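Local coordinates for protein putative invasin (Yersinia pseudotuberculosis IP 31758, PDB 5N40) that probably acts as an invasin-type adhesin in attachment of the bacterium to host cells, carrying Ig-like domains and a C-type lectin-like adhesion domain, at residues 49-54 with 84-89; 106-111 with 127-132; 150-155 with 227-232; 163-168 with 189-194; 308-313 with 322-327. The protein carries 1 engineered substitution. One frame throughout, in Å; residues are numbered along the deposited sequence.

Contact 1 of 5, residues 49-54 with 84-89; sequences AFTSTL and SVNVDG
A49 and N86 exchange two backbone hydrogen bonds, A49 N to N86 O and N86 N to A49 O, each 3.0 Å long and 165° at the hydrogen. T51 and S84 form the second such pair. There T51 N reaches S84 O at 2.9 Å, and S84 N returns to T51 O. Between these antiparallel hydrogen-bonded pairs sits F50 opposite V85, a non-hydrogen-bonded pair with the CA atoms 4.6 Å apart. Here the backbones meet through CA-H...O contacts, F50 CA to S84 O and V85 CA to A49 O. The side chains of F50 and V85 lie side by side and point the same way. V85 CG2 is anti to the backbone N, and this turns the methyl toward the ring. It meets F50 CE1 at 3.8 Å, in the plane of the ring and at its edge. The other side of the sheet carries A49, T51, S84 and N86. N86 CG stands between its backbone N and carbonyl carbon (chi1 58°), which brings OD1 over to A49 CB at 3.5 Å. F50 also packs on L57 and V60 of strand 56-63, and V85 on L92 and T94 of strand 90-102. The pairing is regular antiparallel beta structure. It places strand 48-52 at the outer edge of a sheet, next to strand 79-87, in an Ig-like beta-sandwich domain.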
# COMPACT_ATOMS: atom_id res chain seq x y z
N ALA A 49 31.37 2.12 -36.53
CA ALA A 49 30.60 2.65 -35.41
C ALA A 49 29.59 1.61 -34.97
O ALA A 49 29.05 0.87 -35.80
CB ALA A 49 29.89 3.96 -35.78
N PHE A 50 29.34 1.55 -33.67
CA PHE A 50 28.33 0.68 -33.09
C PHE A 50 27.20 1.51 -32.49
O PHE A 50 27.40 2.65 -32.07
CB PHE A 50 28.91 -0.21 -31.98
CG PHE A 50 30.04 -1.12 -32.42
CD1 PHE A 50 30.08 -1.65 -33.70
CD2 PHE A 50 31.06 -1.44 -31.54
CE1 PHE A 50 31.13 -2.48 -34.09
CE2 PHE A 50 32.10 -2.26 -31.92
CZ PHE A 50 32.14 -2.78 -33.19
N THR A 51 26.00 0.93 -32.47
CA THR A 51 24.89 1.50 -31.71
C THR A 51 24.32 0.42 -30.81
O THR A 51 24.45 -0.78 -31.08
CB THR A 51 23.80 2.06 -32.63
OG1 THR A 51 23.11 0.99 -33.29
CG2 THR A 51 24.40 3.00 -33.66
N SER A 52 23.67 0.86 -29.73
CA SER A 52 23.01 -0.04 -28.80
C SER A 52 21.72 0.60 -28.30
O SER A 52 21.70 1.81 -28.03
CB SER A 52 23.89 -0.37 -27.60
OG SER A 52 23.22 -1.27 -26.72
N THR A 53 20.67 -0.20 -28.15
CA THR A 53 19.39 0.32 -27.68
C THR A 53 19.40 0.63 -26.18
O THR A 53 18.56 1.40 -25.71
CB THR A 53 18.26 -0.65 -27.99
OG1 THR A 53 18.52 -1.94 -27.41
CG2 THR A 53 18.09 -0.81 -29.50
N LEU A 54 20.34 0.05 -25.44
CA LEU A 54 20.48 0.27 -24.02
C LEU A 54 21.95 0.52 -23.69
O LEU A 54 22.85 -0.03 -24.34
CB LEU A 54 19.97 -0.93 -23.20
CG LEU A 54 18.49 -1.30 -23.33
CD1 LEU A 54 18.24 -2.64 -22.62
CD2 LEU A 54 17.61 -0.19 -22.78
N SER A 84 23.90 -2.70 -33.33
CA SER A 84 24.04 -2.57 -34.77
C SER A 84 25.40 -1.97 -35.10
O SER A 84 26.08 -1.40 -34.24
CB SER A 84 22.93 -1.71 -35.38
OG SER A 84 23.09 -0.36 -35.03
N VAL A 85 25.79 -2.10 -36.36
CA VAL A 85 27.10 -1.66 -36.82
C VAL A 85 26.95 -0.96 -38.16
O VAL A 85 26.16 -1.39 -39.01
CB VAL A 85 28.08 -2.85 -36.92
CG1 VAL A 85 27.48 -3.98 -37.73
CG2 VAL A 85 29.42 -2.42 -37.49
N ASN A 86 27.71 0.12 -38.35
CA ASN A 86 27.79 0.76 -39.65
C ASN A 86 29.25 1.09 -39.96
O ASN A 86 30.08 1.23 -39.05
CB ASN A 86 26.89 2.02 -39.75
CG ASN A 86 27.21 3.07 -38.71
OD1 ASN A 86 28.20 3.79 -38.83
ND2 ASN A 86 26.35 3.19 -37.70
N VAL A 87 29.54 1.20 -41.25
CA VAL A 87 30.88 1.45 -41.76
C VAL A 87 30.77 2.64 -42.70
O VAL A 87 29.97 2.61 -43.64
CB VAL A 87 31.46 0.23 -42.49
CG1 VAL A 87 32.86 0.52 -43.01
CG2 VAL A 87 31.44 -1.00 -41.60
N ASP A 88 31.55 3.69 -42.44
CA ASP A 88 31.44 4.93 -43.21
C ASP A 88 30.01 5.44 -43.19
O ASP A 88 29.53 6.01 -44.17
CB ASP A 88 31.91 4.74 -44.66
CG ASP A 88 33.38 4.40 -44.77
OD1 ASP A 88 34.19 4.94 -43.99
OD2 ASP A 88 33.71 3.59 -45.66
N GLY A 89 29.30 5.23 -42.08
CA GLY A 89 27.95 5.74 -41.94
C GLY A 89 26.88 4.90 -42.61
O GLY A 89 25.70 5.30 -42.57

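Contact 2 of 5, residues 106-111 with 127-132; sequences VDLTVL and VIAKYK
D107 pairs with K130, and T109 with I128, through four backbone hydrogen bonds. D107 N to K130 O and I128 N to T109 O are both 2.8 Å. The return bonds, K130 N to D107 O and T109 N to I128 O, are nearly straight at 167° and 170°. Between these pairs L108 faces A129 as a non-hydrogen-bonded pair; V110 faces V127 in the same way beyond T109 and I128. CA-H...O contacts support the ladder, among them L108 CA to I128 O at 3.3 Å. Apolar contacts lie on the side of L108, V127 and A129. L108 CD2 lies 3.7 Å from A129 CB and 4.1 Å from V127 CG1. The ends of L111 and I128 also cross, with CD1 to CD1 at 4.0 Å. Polar side chains gather at the K132 end. The K132 chain passes the D107 carboxylate at about a right angle, CG 3.6 Å from D107 OD1. The charged ends find other partners. K132 NZ forms a salt bridge with D208, and D107 OD2 accepts from S133 N. K130 NZ likewise pairs with D135. Strand 106-112 is the outer strand here, and 123-131 continues the sheet to 183-189. L108 and V127 pack on M143 of strand 142-151, with V106 on A204 and V127 on A202 of strand 197-204.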
# COMPACT_ATOMS: atom_id res chain seq x y z
N VAL A 106 19.32 -5.31 -5.51
CA VAL A 106 19.16 -4.15 -4.64
C VAL A 106 18.71 -4.58 -3.25
O VAL A 106 18.18 -5.67 -3.04
CB VAL A 106 18.16 -3.13 -5.20
CG1 VAL A 106 18.71 -2.46 -6.44
CG2 VAL A 106 16.81 -3.79 -5.49
N ASP A 107 18.96 -3.70 -2.28
CA ASP A 107 18.35 -3.76 -0.96
C ASP A 107 17.28 -2.67 -0.90
O ASP A 107 17.53 -1.52 -1.29
CB ASP A 107 19.36 -3.53 0.16
CG ASP A 107 20.48 -4.55 0.18
OD1 ASP A 107 20.21 -5.76 0.04
OD2 ASP A 107 21.63 -4.11 0.36
N LEU A 108 16.11 -3.03 -0.41
CA LEU A 108 15.00 -2.10 -0.30
C LEU A 108 14.80 -1.68 1.15
O LEU A 108 14.81 -2.52 2.06
CB LEU A 108 13.70 -2.70 -0.82
CG LEU A 108 13.67 -3.16 -2.28
CD1 LEU A 108 12.26 -3.58 -2.67
CD2 LEU A 108 14.17 -2.09 -3.20
N THR A 109 14.59 -0.39 1.36
CA THR A 109 14.09 0.15 2.61
C THR A 109 12.70 0.72 2.35
O THR A 109 12.48 1.37 1.32
CB THR A 109 15.01 1.24 3.15
OG1 THR A 109 16.34 0.72 3.29
CG2 THR A 109 14.53 1.72 4.51
N VAL A 110 11.78 0.50 3.28
CA VAL A 110 10.40 0.98 3.15
C VAL A 110 10.06 1.81 4.37
O VAL A 110 10.13 1.31 5.50
CB VAL A 110 9.41 -0.18 2.98
CG1 VAL A 110 8.01 0.36 2.70
CG2 VAL A 110 9.85 -1.09 1.86
N LEU A 111 9.68 3.06 4.13
CA LEU A 111 9.35 4.03 5.16
C LEU A 111 7.91 4.50 4.97
O LEU A 111 7.48 4.75 3.84
CB LEU A 111 10.28 5.24 5.10
CG LEU A 111 11.78 4.95 5.24
CD1 LEU A 111 12.60 6.22 5.12
CD2 LEU A 111 12.09 4.25 6.54
N VAL A 127 9.68 3.73 -0.92
CA VAL A 127 10.65 2.66 -1.15
C VAL A 127 11.96 3.31 -1.56
O VAL A 127 11.99 4.13 -2.48
CB VAL A 127 10.17 1.69 -2.25
CG1 VAL A 127 11.16 0.52 -2.39
CG2 VAL A 127 8.76 1.19 -1.97
N ILE A 128 13.05 2.92 -0.89
CA ILE A 128 14.39 3.37 -1.25
C ILE A 128 15.18 2.14 -1.68
O ILE A 128 15.27 1.17 -0.93
CB ILE A 128 15.11 4.07 -0.08
CG1 ILE A 128 14.25 5.20 0.48
CG2 ILE A 128 16.49 4.57 -0.54
CD1 ILE A 128 14.80 5.81 1.75
N ALA A 129 15.72 2.19 -2.89
CA ALA A 129 16.50 1.09 -3.45
C ALA A 129 17.96 1.51 -3.54
O ALA A 129 18.28 2.60 -4.03
CB ALA A 129 15.99 0.69 -4.83
N LYS A 130 18.84 0.65 -3.04
CA LYS A 130 20.28 0.82 -3.18
C LYS A 130 20.87 -0.46 -3.74
O LYS A 130 20.38 -1.56 -3.46
CB LYS A 130 20.93 1.16 -1.84
CG LYS A 130 20.41 2.46 -1.24
CD LYS A 130 20.88 2.67 0.17
CE LYS A 130 20.35 3.99 0.73
NZ LYS A 130 20.76 4.15 2.14
N TYR A 131 21.93 -0.32 -4.53
CA TYR A 131 22.58 -1.50 -5.06
C TYR A 131 23.06 -2.37 -3.91
O TYR A 131 23.60 -1.88 -2.91
CB TYR A 131 23.75 -1.12 -5.97
CG TYR A 131 23.30 -0.37 -7.20
CD1 TYR A 131 22.40 -0.94 -8.09
CD2 TYR A 131 23.77 0.90 -7.47
CE1 TYR A 131 21.97 -0.26 -9.21
CE2 TYR A 131 23.35 1.59 -8.60
CZ TYR A 131 22.45 1.00 -9.46
OH TYR A 131 22.03 1.68 -10.58
N LYS A 132 22.85 -3.68 -4.05
CA LYS A 132 22.92 -4.59 -2.92
C LYS A 132 24.24 -4.46 -2.18
O LYS A 132 25.33 -4.52 -2.77
CB LYS A 132 22.71 -6.02 -3.41
CG LYS A 132 22.68 -7.04 -2.29
CD LYS A 132 22.11 -8.36 -2.76
CE LYS A 132 20.59 -8.31 -2.98
NZ LYS A 132 20.06 -9.62 -3.47

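Contact 3 of 5, residues 150-155 with 227-232; sequences VVNRQN and ASMWGN
R153 lays its side chain flat across the indole of W230. Its CG sits over the centre of the six-membered ring, 3.7 Å from the centroid and 4° off the normal, a CH-pi contact. With CG swung opposite the backbone N (chi1 -170°), the chain stays extended to NE, and this carries the guanidinium on over the rim of the indole. Its plane is 15° from that of the ring, and NE lies 3.5 Å from W230 CZ3. R153 NH1 donates to a water in the guanidinium plane. That water donates to M229 O and accepts from G231 N, and NH1 also makes a salt bridge with D223. The contact joins the end of strand 142-151, in the bacterial Ig-like domain, to residues 227-232 of the adhesion-domain region. N152 to N155 form a type I turn. N152 OD1 accepts from Q154 N, making an Asx turn. Within this turn R153 N donates to S228 O at 2.7 Å. Beside it the Q154 chain bends at chi2, and its NE2 donates almost straight to A227 O at 2.8 Å. The acceptor lies in the Q154 amide plane, but NE2 stands above the A227 carbonyl plane. N152 CB touches the sulfur of M229, SD at 3.9 Å.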
# COMPACT_ATOMS: atom_id res chain seq x y z
N VAL A 150 -3.19 -9.67 6.31
CA VAL A 150 -4.26 -8.79 6.78
C VAL A 150 -4.78 -9.35 8.10
O VAL A 150 -5.32 -10.46 8.12
CB VAL A 150 -5.42 -8.65 5.77
CG1 VAL A 150 -6.46 -7.64 6.28
CG2 VAL A 150 -4.92 -8.24 4.40
N VAL A 151 -4.66 -8.58 9.19
CA VAL A 151 -5.08 -9.05 10.51
C VAL A 151 -5.85 -7.94 11.21
O VAL A 151 -5.72 -6.76 10.89
CB VAL A 151 -3.89 -9.49 11.39
CG1 VAL A 151 -3.15 -10.67 10.74
CG2 VAL A 151 -2.93 -8.32 11.66
N ASN A 152 -6.64 -8.33 12.20
CA ASN A 152 -7.33 -7.37 13.05
C ASN A 152 -6.38 -7.00 14.20
O ASN A 152 -5.17 -7.22 14.11
CB ASN A 152 -8.69 -7.92 13.49
CG ASN A 152 -8.59 -9.10 14.46
OD1 ASN A 152 -7.51 -9.50 14.88
ND2 ASN A 152 -9.75 -9.67 14.80
N ARG A 153 -6.90 -6.40 15.27
CA ARG A 153 -6.04 -5.96 16.36
C ARG A 153 -5.69 -7.09 17.33
O ARG A 153 -4.86 -6.87 18.23
CB ARG A 153 -6.72 -4.81 17.11
CG ARG A 153 -5.83 -4.12 18.11
CD ARG A 153 -6.34 -2.74 18.51
NE ARG A 153 -5.31 -2.03 19.26
CZ ARG A 153 -5.35 -0.74 19.59
NH1 ARG A 153 -6.39 0.02 19.27
NH2 ARG A 153 -4.33 -0.22 20.26
N GLN A 154 -6.27 -8.28 17.16
CA GLN A 154 -5.98 -9.43 18.00
C GLN A 154 -5.27 -10.54 17.23
O GLN A 154 -5.34 -11.71 17.62
CB GLN A 154 -7.27 -9.96 18.63
CG GLN A 154 -8.03 -8.90 19.44
CD GLN A 154 -7.19 -8.33 20.56
OE1 GLN A 154 -6.35 -9.03 21.14
NE2 GLN A 154 -7.40 -7.06 20.88
N ASN A 155 -4.58 -10.19 16.14
CA ASN A 155 -3.78 -11.11 15.35
C ASN A 155 -4.62 -12.13 14.59
O ASN A 155 -4.11 -13.17 14.18
CB ASN A 155 -2.76 -11.84 16.21
CG ASN A 155 -1.57 -12.35 15.41
OD1 ASN A 155 -1.08 -11.67 14.52
ND2 ASN A 155 -1.12 -13.57 15.72
N ALA A 227 -9.98 -3.98 21.75
CA ALA A 227 -10.90 -4.04 20.63
C ALA A 227 -10.47 -5.11 19.64
O ALA A 227 -9.29 -5.47 19.53
CB ALA A 227 -10.95 -2.68 19.92
N SER A 228 -11.46 -5.63 18.90
CA SER A 228 -11.17 -6.63 17.87
C SER A 228 -10.49 -6.01 16.66
O SER A 228 -9.50 -6.53 16.15
CB SER A 228 -12.47 -7.33 17.46
OG SER A 228 -12.99 -8.13 18.51
N MET A 229 -11.02 -4.89 16.19
CA MET A 229 -10.51 -4.19 15.02
C MET A 229 -9.70 -2.97 15.44
O MET A 229 -9.74 -2.52 16.59
CB MET A 229 -11.66 -3.76 14.10
CG MET A 229 -12.78 -4.79 13.94
SD MET A 229 -12.22 -6.39 13.32
CE MET A 229 -11.69 -5.94 11.68
N TRP A 230 -8.98 -2.41 14.46
CA TRP A 230 -8.28 -1.15 14.65
C TRP A 230 -9.25 0.00 14.38
O TRP A 230 -9.77 0.11 13.27
CB TRP A 230 -7.08 -1.06 13.70
CG TRP A 230 -6.05 -2.12 13.91
CD1 TRP A 230 -5.97 -3.32 13.26
CD2 TRP A 230 -4.95 -2.07 14.80
NE1 TRP A 230 -4.87 -4.02 13.71
CE2 TRP A 230 -4.23 -3.27 14.66
CE3 TRP A 230 -4.50 -1.11 15.72
CZ2 TRP A 230 -3.08 -3.55 15.40
CZ3 TRP A 230 -3.36 -1.39 16.46
CH2 TRP A 230 -2.67 -2.59 16.29
N GLY A 231 -9.46 0.87 15.38
CA GLY A 231 -10.52 1.86 15.29
C GLY A 231 -10.13 3.21 15.85
O GLY A 231 -9.11 3.36 16.52
N ASN A 232 -10.98 4.21 15.57
CA ASN A 232 -10.82 5.55 16.12
C ASN A 232 -12.16 6.13 16.56
O ASN A 232 -12.43 7.32 16.37
CB ASN A 232 -10.16 6.50 15.12
CG ASN A 232 -11.04 6.77 13.91
OD1 ASN A 232 -11.68 5.86 13.38
ND2 ASN A 232 -11.09 8.03 13.47
O HOH W 1 -8.83 -0.36 17.98

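Contact 4 of 5, residues 163-168 with 189-194; sequences VVQIAD and TDPNGI
Q165 and T189 form an antiparallel hydrogen-bonded pair, with Q165 N to T189 O at 2.8 Å and T189 N to Q165 O at 3.0 Å, before residues 189-194 turn away in a type I turn from D190 to G193. T189 OG1 lies beside Q165 CB at 3.2 Å. Q165 CG lies against the proline ring, 3.7 Å from P191 CD, and the two side chains cross at about a right angle. Bent at chi2 (-69°), Q165 folds back along its own segment, and NE2 donates to V163 O at 3.0 Å. The acceptor lies in the plane of the Q165 amide, while NE2 stands above the V163 carbonyl plane. NE2 also donates to N170, which helps fix the amide. V164 CG2 touches the D190 carboxylate, 4.0 Å from OD1. Waters join the segments. One donates to V163 O and D190 OD1 and accepts from N192 N. Another accepts a hydrogen bond from N192 ND2 and donates one to V163 O. A further water links D168 OD1 with T189 OG1. V163 O is thus gripped by an amide and two waters. Direct bonding stops at one residue pair, so much of the remaining polar link runs through solvent.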
# COMPACT_ATOMS: atom_id res chain seq x y z
N VAL A 163 -9.90 -3.87 -0.62
CA VAL A 163 -8.57 -3.90 -1.23
C VAL A 163 -7.88 -2.56 -0.97
O VAL A 163 -8.43 -1.50 -1.27
CB VAL A 163 -8.66 -4.19 -2.74
CG1 VAL A 163 -7.28 -4.24 -3.39
CG2 VAL A 163 -9.41 -5.49 -2.98
N VAL A 164 -6.67 -2.62 -0.39
CA VAL A 164 -5.90 -1.41 -0.15
C VAL A 164 -5.54 -0.75 -1.47
O VAL A 164 -5.25 -1.42 -2.47
CB VAL A 164 -4.64 -1.73 0.68
CG1 VAL A 164 -3.66 -0.56 0.69
CG2 VAL A 164 -5.03 -2.08 2.11
N GLN A 165 -5.56 0.58 -1.48
CA GLN A 165 -5.39 1.37 -2.69
C GLN A 165 -4.02 2.03 -2.69
O GLN A 165 -3.56 2.53 -1.66
CB GLN A 165 -6.48 2.45 -2.80
CG GLN A 165 -7.90 1.92 -2.82
CD GLN A 165 -8.23 1.16 -4.10
OE1 GLN A 165 -8.32 1.76 -5.17
NE2 GLN A 165 -8.41 -0.15 -3.98
N ILE A 166 -3.38 2.03 -3.85
CA ILE A 166 -2.16 2.78 -4.10
C ILE A 166 -2.43 3.68 -5.29
O ILE A 166 -2.87 3.21 -6.34
CB ILE A 166 -0.96 1.85 -4.34
CG1 ILE A 166 -0.74 0.95 -3.10
CG2 ILE A 166 0.29 2.66 -4.64
CD1 ILE A 166 0.39 -0.08 -3.24
N ALA A 167 -2.21 4.98 -5.12
CA ALA A 167 -2.51 5.96 -6.17
C ALA A 167 -3.96 5.82 -6.65
O ALA A 167 -4.25 5.88 -7.84
CB ALA A 167 -1.53 5.82 -7.33
N ASP A 168 -4.87 5.62 -5.70
CA ASP A 168 -6.32 5.56 -5.96
C ASP A 168 -6.69 4.43 -6.91
O ASP A 168 -7.69 4.52 -7.63
CB ASP A 168 -6.83 6.90 -6.51
CG ASP A 168 -6.74 8.02 -5.48
OD1 ASP A 168 -7.00 7.77 -4.29
OD2 ASP A 168 -6.41 9.16 -5.88
N THR A 189 -4.23 4.32 0.60
CA THR A 189 -5.52 4.55 1.23
C THR A 189 -6.27 3.23 1.37
O THR A 189 -5.96 2.24 0.69
CB THR A 189 -6.39 5.54 0.43
OG1 THR A 189 -6.53 5.07 -0.91
CG2 THR A 189 -5.80 6.94 0.45
N ASP A 190 -7.28 3.22 2.23
CA ASP A 190 -8.07 2.01 2.51
C ASP A 190 -9.54 2.40 2.60
O ASP A 190 -10.20 2.18 3.62
CB ASP A 190 -7.58 1.33 3.78
CG ASP A 190 -8.03 -0.11 3.91
OD1 ASP A 190 -8.67 -0.64 2.97
OD2 ASP A 190 -7.77 -0.73 4.97
N PRO A 191 -10.10 2.98 1.53
CA PRO A 191 -11.48 3.49 1.61
C PRO A 191 -12.52 2.43 1.92
O PRO A 191 -13.59 2.76 2.46
CB PRO A 191 -11.70 4.12 0.23
CG PRO A 191 -10.70 3.46 -0.66
CD PRO A 191 -9.51 3.19 0.20
N ASN A 192 -12.26 1.16 1.60
CA ASN A 192 -13.19 0.07 1.89
C ASN A 192 -12.69 -0.82 3.02
O ASN A 192 -13.11 -1.97 3.13
CB ASN A 192 -13.43 -0.75 0.62
CG ASN A 192 -14.03 0.09 -0.50
OD1 ASN A 192 -15.13 0.62 -0.37
ND2 ASN A 192 -13.30 0.22 -1.60
N GLY A 193 -11.80 -0.30 3.87
CA GLY A 193 -11.30 -1.09 4.97
C GLY A 193 -12.32 -1.26 6.08
O GLY A 193 -13.26 -0.48 6.23
N ILE A 194 -12.13 -2.31 6.88
CA ILE A 194 -12.98 -2.55 8.04
C ILE A 194 -12.19 -2.48 9.35
O ILE A 194 -12.68 -2.90 10.39
CB ILE A 194 -13.75 -3.88 7.91
CG1 ILE A 194 -12.82 -5.10 7.91
CG2 ILE A 194 -14.60 -3.85 6.63
CD1 ILE A 194 -13.56 -6.43 7.92
O HOH W 2 -10.09 -0.27 0.61
O HOH W 3 -11.22 -0.96 -2.60
O HOH W 4 -4.39 5.71 -2.76
O HOH W 5 -8.42 5.96 -2.58

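Contact 5 of 5, residues 308-313 with 322-327; sequences MQVYRS and HFYVYM
V310 meets two tyrosines of residues 322-327, Y324 and Y326. Its CB lies 3.5 Å from V325 O and close to Y324 CD1. CG1 is anti to the carbonyl carbon (chi1 -57°), which sets this methyl over the centre of the Y326 ring. It is 3.6 Å from the centroid and 4° off the normal, a CH-pi contact. CG2 turns to Y324 instead, 3.6 Å from CD1. Next to V310 the backbones pair as antiparallel strands. Y311 N to V325 O and V325 N to Y311 O are both 2.8 Å. This ladder joins strands 311-313 and 321-325 of the C-type lectin-like adhesion domain. Helix 284-293 packs on the V325 side through L287, which also touches S313 and M327. On that side M327 CG lies 3.5 Å from Y311 CD1, and M327 SD makes an oblique Met-aromatic contact with the ring. At the far end F323 O accepts from S313 N in the carbonyl plane and from S313 OG above it, the latter at 2.8 Å. R312 reaches past the ladder, NE to F270 O and NH2 to G340 O and G344 O. A water accepts from R312 NH1, and H322 ND1 is hydrogen-bonded to D341.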
# COMPACT_ATOMS: atom_id res chain seq x y z
N MET A 308 -27.72 0.14 16.57
CA MET A 308 -28.82 -0.79 16.34
C MET A 308 -29.67 -1.00 17.59
O MET A 308 -30.84 -1.37 17.47
CB MET A 308 -28.28 -2.14 15.85
CG MET A 308 -27.81 -2.13 14.40
SD MET A 308 -27.21 -3.74 13.86
CE MET A 308 -27.02 -3.47 12.10
N GLN A 309 -29.11 -0.78 18.77
CA GLN A 309 -29.83 -0.97 20.02
C GLN A 309 -29.94 0.36 20.76
O GLN A 309 -29.07 1.24 20.63
CB GLN A 309 -29.15 -2.01 20.92
CG GLN A 309 -28.81 -3.32 20.22
CD GLN A 309 -30.01 -3.96 19.53
OE1 GLN A 309 -31.17 -3.66 19.84
NE2 GLN A 309 -29.74 -4.86 18.58
N VAL A 310 -31.01 0.51 21.53
CA VAL A 310 -31.33 1.80 22.12
C VAL A 310 -30.37 2.13 23.26
O VAL A 310 -29.66 1.27 23.80
CB VAL A 310 -32.79 1.82 22.60
CG1 VAL A 310 -33.72 1.49 21.45
CG2 VAL A 310 -33.00 0.84 23.77
N TYR A 311 -30.35 3.41 23.62
CA TYR A 311 -29.54 3.95 24.70
C TYR A 311 -30.44 4.34 25.86
O TYR A 311 -31.51 4.93 25.66
CB TYR A 311 -28.73 5.16 24.23
CG TYR A 311 -27.52 4.78 23.40
CD1 TYR A 311 -27.66 4.16 22.16
CD2 TYR A 311 -26.24 5.05 23.85
CE1 TYR A 311 -26.55 3.79 21.41
CE2 TYR A 311 -25.12 4.69 23.10
CZ TYR A 311 -25.28 4.07 21.89
OH TYR A 311 -24.16 3.71 21.15
N ARG A 312 -30.03 4.01 27.08
CA ARG A 312 -30.85 4.29 28.25
C ARG A 312 -30.78 5.76 28.64
O ARG A 312 -29.75 6.42 28.46
CB ARG A 312 -30.42 3.42 29.44
CG ARG A 312 -30.72 1.94 29.25
CD ARG A 312 -30.65 1.16 30.56
NE ARG A 312 -31.27 -0.16 30.42
CZ ARG A 312 -32.58 -0.38 30.44
NH1 ARG A 312 -33.43 0.63 30.60
NH2 ARG A 312 -33.05 -1.61 30.29
N SER A 313 -31.89 6.27 29.16
CA SER A 313 -31.94 7.61 29.72
C SER A 313 -32.39 7.55 31.17
O SER A 313 -32.85 6.51 31.66
CB SER A 313 -32.89 8.52 28.92
OG SER A 313 -34.20 8.50 29.47
N HIS A 322 -38.22 3.83 32.36
CA HIS A 322 -37.56 5.03 31.89
C HIS A 322 -37.43 5.00 30.37
O HIS A 322 -37.23 3.94 29.77
CB HIS A 322 -36.17 5.19 32.51
CG HIS A 322 -36.19 5.42 33.99
ND1 HIS A 322 -36.51 4.42 34.90
CD2 HIS A 322 -35.93 6.52 34.73
CE1 HIS A 322 -36.44 4.91 36.12
NE2 HIS A 322 -36.09 6.18 36.05
N PHE A 323 -37.54 6.18 29.76
CA PHE A 323 -37.38 6.29 28.32
C PHE A 323 -36.01 5.79 27.90
O PHE A 323 -35.02 5.99 28.59
CB PHE A 323 -37.54 7.74 27.87
CG PHE A 323 -38.93 8.28 28.01
CD1 PHE A 323 -39.92 7.91 27.11
CD2 PHE A 323 -39.24 9.18 29.01
CE1 PHE A 323 -41.21 8.41 27.23
CE2 PHE A 323 -40.53 9.69 29.13
CZ PHE A 323 -41.50 9.30 28.24
N TYR A 324 -35.97 5.15 26.73
CA TYR A 324 -34.74 4.88 26.02
C TYR A 324 -34.81 5.60 24.68
O TYR A 324 -35.89 5.97 24.21
CB TYR A 324 -34.51 3.37 25.85
CG TYR A 324 -35.72 2.58 25.36
CD1 TYR A 324 -36.08 2.59 24.02
CD2 TYR A 324 -36.48 1.81 26.24
CE1 TYR A 324 -37.16 1.86 23.57
CE2 TYR A 324 -37.56 1.08 25.79
CZ TYR A 324 -37.90 1.10 24.45
OH TYR A 324 -38.98 0.38 23.99
N VAL A 325 -33.65 5.81 24.05
CA VAL A 325 -33.57 6.60 22.83
C VAL A 325 -32.90 5.78 21.73
O VAL A 325 -31.84 5.17 21.96
CB VAL A 325 -32.81 7.92 23.07
CG1 VAL A 325 -32.84 8.77 21.81
CG2 VAL A 325 -33.41 8.69 24.25
N TYR A 326 -33.51 5.79 20.55
CA TYR A 326 -32.91 5.26 19.32
C TYR A 326 -31.95 6.32 18.79
O TYR A 326 -32.38 7.33 18.23
CB TYR A 326 -33.98 4.96 18.29
CG TYR A 326 -35.00 3.90 18.68
CD1 TYR A 326 -35.97 4.16 19.63
CD2 TYR A 326 -35.00 2.65 18.07
CE1 TYR A 326 -36.91 3.20 19.98
CE2 TYR A 326 -35.93 1.69 18.41
CZ TYR A 326 -36.89 1.97 19.36
OH TYR A 326 -37.82 1.01 19.70
N MET A 327 -30.65 6.10 18.95
CA MET A 327 -29.69 7.12 18.53
C MET A 327 -29.44 7.12 17.02
O MET A 327 -28.67 7.96 16.54
CB MET A 327 -28.39 6.96 19.31
CG MET A 327 -28.54 7.25 20.79
SD MET A 327 -29.15 8.92 21.13
CE MET A 327 -27.75 9.92 20.64
O HOH W 6 -29.38 3.47 19.16
O HOH W 7 -33.77 3.63 29.84
O HOH W 8 -36.50 1.15 29.88

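Overall arrangement
The chain runs through an elongated row of domains, and contacts 1 and 5 lie on opposite sides of its centre, about 83 Å apart between contact centres. Contact 1 closes first, pairing an edge strand in the N-terminal domain. Contact 2 follows in series and closes a short loop in the next Ig-like domain. Contact 3 closes the longest loop, from the end of strand 142-151 to residues 227-232 in the adhesion region. Contact 4 falls wholly within that loop and shares a sheet with contact 2. Contacts 3 and 4 touch, M229 CE lying 3.4 Å from I194 O. Contact 5 comes last, a short closure inside the adhesion domain. None of the loops cross.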